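Glucokinase (Enterococcus faecalis, PDB 2QM1) probably catalyses the ATP-dependent phosphorylation of glucose, as a zinc-binding sugar kinase of the ROK family. Local coordinates at residues D244-C247 / F248-L252; E277-R280 / S281-K285; G255-G258 / N259-P263. All coordinates share one frame; numbering follows the deposited sequence.

Contact 1 of 3, residues D244-C247 / F248-L252; sequences DRVC and FYLGL
Val-246 and Leu-250, one helical turn apart, lie side by side and point the same way, with Val-246 CG1 3.7 Å from Leu-250 CD1. Branched aliphatic side chains suit this buried side of the helix: Val-246 also packs on Val-196, and Leu-250 on Leu-187 and Ser-191. Along the backbone Leu-250 N donates to Val-246 O at 3.1 Å, and Gly-251 N donates to Cys-247 O. Cys-247, small enough for a close helix-helix interface, turns its thiol to helix 277-289. These i to i+4 contacts belong to the middle of helix 237-261, a long helix of the ROK kinase. The other side is more exposed and more polar. There the aliphatic part of Arg-245 runs alongside Tyr-249, with Arg-245 CD 3.5 Å from Tyr-249 CE2. The guanidinium, its plane 81° from the ring, does not stack on it; CG anti to the backbone N (chi1 -179°) starts the chain along the tyrosine, and it then bends at chi2 and chi3. The arginine side chain also lies close to a bound glycerol, probably from the crystallisation liquor. Phe-248 packs edge-to-face with Phe-290 and reaches Pro-174 of the second subunit.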
# COMPACT_ATOMS: atom_id res chain seq x y z
N ASP B 244 -2.84 4.06 25.59
CA ASP B 244 -1.44 3.70 25.28
C ASP B 244 -1.29 2.40 24.49
O ASP B 244 -0.59 2.34 23.47
CB ASP B 244 -0.71 3.54 26.60
CG ASP B 244 0.58 4.29 26.64
OD1 ASP B 244 1.36 4.19 25.66
OD2 ASP B 244 0.82 4.98 27.67
N ARG B 245 -1.98 1.36 24.94
CA ARG B 245 -1.96 0.12 24.23
C ARG B 245 -2.63 0.28 22.86
O ARG B 245 -2.12 -0.23 21.86
CB ARG B 245 -2.68 -0.96 25.05
CG ARG B 245 -2.68 -2.33 24.38
CD ARG B 245 -1.22 -2.81 24.07
NE ARG B 245 -0.86 -3.85 25.03
CZ ARG B 245 -0.12 -3.66 26.10
NH1 ARG B 245 0.08 -4.68 26.92
NH2 ARG B 245 0.40 -2.48 26.34
N VAL B 246 -3.76 0.99 22.83
CA VAL B 246 -4.55 1.12 21.60
C VAL B 246 -3.74 1.88 20.53
O VAL B 246 -3.75 1.49 19.34
CB VAL B 246 -5.99 1.77 21.82
CG1 VAL B 246 -6.55 2.23 20.52
CG2 VAL B 246 -7.00 0.76 22.46
N CYS B 247 -3.06 2.95 20.94
CA CYS B 247 -2.37 3.83 19.98
C CYS B 247 -1.06 3.25 19.51
O CYS B 247 -0.62 3.56 18.41
CB CYS B 247 -2.19 5.23 20.58
SG CYS B 247 -3.86 6.03 20.82
N PHE B 248 -0.46 2.39 20.36
CA PHE B 248 0.67 1.50 19.96
C PHE B 248 0.30 0.74 18.67
O PHE B 248 0.99 0.81 17.65
CB PHE B 248 1.06 0.54 21.13
CG PHE B 248 2.08 -0.51 20.76
CD1 PHE B 248 3.44 -0.25 20.88
CD2 PHE B 248 1.66 -1.75 20.24
CE1 PHE B 248 4.37 -1.21 20.51
CE2 PHE B 248 2.57 -2.70 19.86
CZ PHE B 248 3.95 -2.43 20.00
N TYR B 249 -0.83 0.06 18.72
CA TYR B 249 -1.24 -0.80 17.60
C TYR B 249 -1.64 0.05 16.40
O TYR B 249 -1.32 -0.30 15.29
CB TYR B 249 -2.43 -1.68 18.00
CG TYR B 249 -2.10 -2.81 18.96
CD1 TYR B 249 -1.10 -3.74 18.66
CD2 TYR B 249 -2.80 -2.96 20.15
CE1 TYR B 249 -0.80 -4.80 19.54
CE2 TYR B 249 -2.52 -4.03 21.04
CZ TYR B 249 -1.53 -4.94 20.71
OH TYR B 249 -1.23 -5.97 21.57
N LEU B 250 -2.36 1.15 16.63
CA LEU B 250 -2.66 2.06 15.53
C LEU B 250 -1.38 2.65 15.01
O LEU B 250 -1.28 2.84 13.82
CB LEU B 250 -3.62 3.19 15.91
CG LEU B 250 -5.08 2.77 16.18
CD1 LEU B 250 -5.64 3.71 17.22
CD2 LEU B 250 -5.88 2.86 14.87
N GLY B 251 -0.42 2.97 15.89
CA GLY B 251 0.88 3.46 15.42
C GLY B 251 1.69 2.45 14.58
O GLY B 251 2.34 2.82 13.62
N LEU B 252 1.66 1.17 14.96
CA LEU B 252 2.35 0.15 14.20
C LEU B 252 1.73 -0.01 12.83
O LEU B 252 2.43 -0.09 11.84
CB LEU B 252 2.29 -1.20 14.91
CG LEU B 252 2.95 -2.44 14.30
CD1 LEU B 252 4.43 -2.30 14.06
CD2 LEU B 252 2.67 -3.57 15.34

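Contact 2 of 3, residues E277-R280 / S281-K285; sequences EFLR and SRVEK
In one of its two modelled conformers, Arg-282 lays its guanidinium flat over one face of the Phe-278 ring, the planes 12° apart and Arg-282 CZ 3.7 Å from the ring centroid, a stacked cation-pi pair. NE then sits above the middle of the ring, while Phe-278 O meets the guanidinium at its edge, accepting a weak bond from Arg-282 NE at 3.1 Å. So placed, the flat cation covers a ring and still donates in its own plane. The guanidinium of Arg-280 is used at its edges: CG anti to the backbone N (chi1 -161°) and a bend at chi3 turn it between Glu-277 and Glu-284 in a salt-bridge network. NE and NH2 grip the two oxygens of Glu-277 side-on, Arg-280 NH2 lying 2.8 Å from Glu-277 OE2, on its syn lone pair. Arg-280 NH1 makes a straight 2.8 Å bond to Glu-284 OE2 from above the carboxylate plane. A water also bridges Arg-280 NH2 and Glu-284 OE1. The two carboxylates probably favour the charged arginine, and these bonds hold its plane. Leu-279 CD1 packs 3.7 Å from Val-283 CG2. Leu-279 and Arg-282 face helix 237-261, Phe-278 also helix 225-233, and Arg-280 and Glu-284 strand 300-303, where Arg-280 NH1 bonds Ile-301 O.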
# COMPACT_ATOMS: atom_id res chain seq x y z
N GLU B 277 -7.62 15.65 19.58
CA GLU B 277 -6.19 15.81 19.58
C GLU B 277 -5.46 14.80 20.48
O GLU B 277 -4.33 14.42 20.19
CB GLU B 277 -5.81 17.27 19.91
CG GLU B 277 -4.28 17.58 20.07
CD GLU B 277 -3.43 17.26 18.81
OE1 GLU B 277 -3.99 17.14 17.69
OE2 GLU B 277 -2.18 17.14 18.94
N PHE B 278 -6.11 14.37 21.55
CA PHE B 278 -5.49 13.48 22.52
C PHE B 278 -5.21 12.11 21.88
O PHE B 278 -4.17 11.51 22.10
CB PHE B 278 -6.39 13.35 23.74
CG PHE B 278 -5.80 12.58 24.87
CD1 PHE B 278 -6.00 11.19 24.95
CD2 PHE B 278 -5.05 13.22 25.84
CE1 PHE B 278 -5.45 10.46 25.99
CE2 PHE B 278 -4.48 12.50 26.89
CZ PHE B 278 -4.68 11.12 26.97
N LEU B 279 -6.17 11.63 21.09
CA LEU B 279 -5.98 10.46 20.24
C LEU B 279 -4.98 10.67 19.09
O LEU B 279 -4.13 9.84 18.90
CB LEU B 279 -7.31 9.95 19.67
CG LEU B 279 -7.18 8.99 18.49
CD1 LEU B 279 -6.68 7.63 18.95
CD2 LEU B 279 -8.51 8.84 17.78
N ARG B 280 -5.08 11.77 18.34
CA ARG B 280 -4.15 12.02 17.21
C ARG B 280 -2.70 12.01 17.69
O ARG B 280 -1.85 11.38 17.10
CB ARG B 280 -4.45 13.34 16.51
CG ARG B 280 -3.86 13.47 15.09
CD ARG B 280 -3.66 14.89 14.79
NE ARG B 280 -2.79 15.46 15.81
CZ ARG B 280 -1.47 15.41 15.77
NH1 ARG B 280 -0.82 14.87 14.72
NH2 ARG B 280 -0.81 15.94 16.80
N SER B 281 -2.49 12.62 18.84
CA SER B 281 -1.18 12.73 19.40
C SER B 281 -0.54 11.36 19.69
O SER B 281 0.64 11.15 19.35
CB SER B 281 -1.22 13.57 20.67
OG SER B 281 -0.09 14.41 20.66
N ARG B 282 -1.32 10.45 20.28
CA ARG B 282 -0.78 9.20 20.75
C ARG B 282 -0.57 8.30 19.56
O ARG B 282 0.38 7.52 19.51
CB ARG B 282 -1.67 8.64 21.87
CG ARG B 282 -1.28 9.28 23.23
CD ARG B 282 -2.42 9.70 24.13
NE ARG B 282 -2.28 11.12 24.50
CZ ARG B 282 -1.58 11.58 25.54
NH1 ARG B 282 -1.51 12.89 25.78
NH2 ARG B 282 -0.96 10.73 26.34
N VAL B 283 -1.42 8.46 18.55
CA VAL B 283 -1.20 7.71 17.33
C VAL B 283 0.11 8.18 16.69
O VAL B 283 1.01 7.34 16.38
CB VAL B 283 -2.40 7.70 16.37
CG1 VAL B 283 -2.00 6.90 15.13
CG2 VAL B 283 -3.56 7.01 17.08
N GLU B 284 0.22 9.51 16.53
CA GLU B 284 1.40 10.13 15.90
C GLU B 284 2.68 9.71 16.64
O GLU B 284 3.70 9.38 16.01
CB GLU B 284 1.26 11.66 15.89
CG GLU B 284 2.46 12.35 15.29
CD GLU B 284 2.49 13.82 15.57
OE1 GLU B 284 3.11 14.21 16.61
OE2 GLU B 284 1.95 14.58 14.72
N LYS B 285 2.62 9.69 17.96
CA LYS B 285 3.77 9.30 18.77
C LYS B 285 4.33 7.88 18.47
O LYS B 285 5.54 7.68 18.35
CB LYS B 285 3.44 9.44 20.25
CG LYS B 285 4.54 8.80 21.11
CD LYS B 285 4.19 8.50 22.56
CE LYS B 285 5.50 8.06 23.21
NZ LYS B 285 5.52 7.92 24.71
O HOH W 1 1.96 16.17 17.88

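Contact 3 of 3, residues G255-G258 / N259-P263; sequences GNLG and NTLNP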
# COMPACT_ATOMS: atom_id res chain seq x y z
N GLY B 255 2.04 3.17 10.85
CA GLY B 255 3.46 3.34 10.57
C GLY B 255 3.89 2.50 9.37
O GLY B 255 4.66 2.97 8.51
N ASN B 256 3.43 1.25 9.33
CA ASN B 256 3.89 0.35 8.30
C ASN B 256 3.24 0.73 7.00
O ASN B 256 3.81 0.49 5.93
CB ASN B 256 3.62 -1.13 8.69
CG ASN B 256 4.77 -1.74 9.51
OD1 ASN B 256 4.58 -2.75 10.22
ND2 ASN B 256 5.93 -1.14 9.44
N LEU B 257 2.02 1.30 7.07
CA LEU B 257 1.44 1.98 5.91
C LEU B 257 2.30 3.18 5.45
O LEU B 257 2.47 3.42 4.24
CB LEU B 257 0.02 2.45 6.23
CG LEU B 257 -1.05 1.35 6.36
CD1 LEU B 257 -2.33 1.99 6.88
CD2 LEU B 257 -1.35 0.78 5.06
N GLY B 258 2.82 3.95 6.40
CA GLY B 258 3.70 5.02 6.00
C GLY B 258 4.99 4.51 5.36
O GLY B 258 5.43 5.02 4.30
N ASN B 259 5.59 3.50 5.99
CA ASN B 259 6.81 2.88 5.46
C ASN B 259 6.66 2.30 4.04
O ASN B 259 7.60 2.29 3.27
CB ASN B 259 7.27 1.77 6.38
CG ASN B 259 7.77 2.28 7.74
OD1 ASN B 259 8.35 3.37 7.85
ND2 ASN B 259 7.50 1.51 8.79
N THR B 260 5.49 1.81 3.71
CA THR B 260 5.25 1.14 2.42
C THR B 260 4.73 2.13 1.36
O THR B 260 5.03 1.96 0.18
CB THR B 260 4.12 0.12 2.58
OG1 THR B 260 4.55 -0.88 3.49
CG2 THR B 260 3.73 -0.54 1.22
N LEU B 261 3.91 3.09 1.79
CA LEU B 261 3.15 3.95 0.87
C LEU B 261 3.54 5.44 0.93
O LEU B 261 3.29 6.20 -0.00
CB LEU B 261 1.65 3.83 1.15
CG LEU B 261 1.03 2.47 0.75
CD1 LEU B 261 -0.35 2.18 1.37
CD2 LEU B 261 0.99 2.42 -0.76
N ASN B 262 4.13 5.86 2.06
CA ASN B 262 4.58 7.23 2.22
C ASN B 262 3.53 8.30 1.83
O ASN B 262 3.84 9.21 1.09
CB ASN B 262 5.85 7.48 1.39
CG ASN B 262 6.51 8.82 1.75
OD1 ASN B 262 6.33 9.36 2.87
ND2 ASN B 262 7.25 9.36 0.83
N PRO B 263 2.31 8.22 2.33
CA PRO B 263 1.27 9.15 1.84
C PRO B 263 1.51 10.54 2.39
O PRO B 263 2.26 10.71 3.32
CB PRO B 263 -0.03 8.56 2.43
CG PRO B 263 0.45 8.01 3.76
CD PRO B 263 1.80 7.36 3.42
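Asn-259 and Gly-258, with Leu-257 beside them, carry most of the buried surface at the end of helix 237-261 and the two residues after it. Asn-259 N donates to Gly-255 O at 2.7 Å. With CG anti to the carbonyl carbon (chi1 -68°), the side chain of Asn-259 carries its amide to a neighbouring segment, where ND2 bonds Phe-290 O and OD1 accepts from Phe-292 N. Asparagine, both donor and acceptor, thus satisfies two backbone groups of that segment from a buried position. At Gly-258 the chain after the helix comes close, Pro-263 CD lying 4.0 Å from Gly-258 CA. The carbonyl O of Gly-258 takes a 2.7 Å bond from N of Asn-262, the first residue to leave helical angles, with positive phi (49°). Leu-257 and Leu-261 point the same way, Leu-257 CD2 4.1 Å from Leu-261 CD1, and suit a face turned to the sheet. The hydroxyl of Thr-260 donates from OG1 to Asn-256 O at 2.9 Å, reinforcing the weak bond from Thr-260 N to that oxygen. The helix end is set on strand 137-142, where Leu-257, Leu-261 and Pro-263 all meet Ile-138, and against the second subunit, where Leu-257 packs on the partner's Thr-260, Thr-260 on its Ile-150 and Asn-259 on its His-169.

Contact 1 lies midway along helix 237-261 and contact 3 spans its end and the two residues after it, their centres 15 Å apart; both touch the second subunit. Contact 2 lies on helix 277-289, its centre 10 Å from that of contact 1, and the two meet directly: Cys-247 SG is 3.6 Å from Arg-282 CB, while Leu-250 CD1 packs against Val-283 CG2. Contacts 2 and 3 do not touch, their nearest atoms about 7 Å apart. None touches a metal directly: the side chain of Tyr-249 is about 13 Å from the zinc ion, and that of Leu-257 about 11 Å from the magnesium ion. Yet Asn-259 of contact 3 packs on His-169 of the second subunit, a zinc ligand.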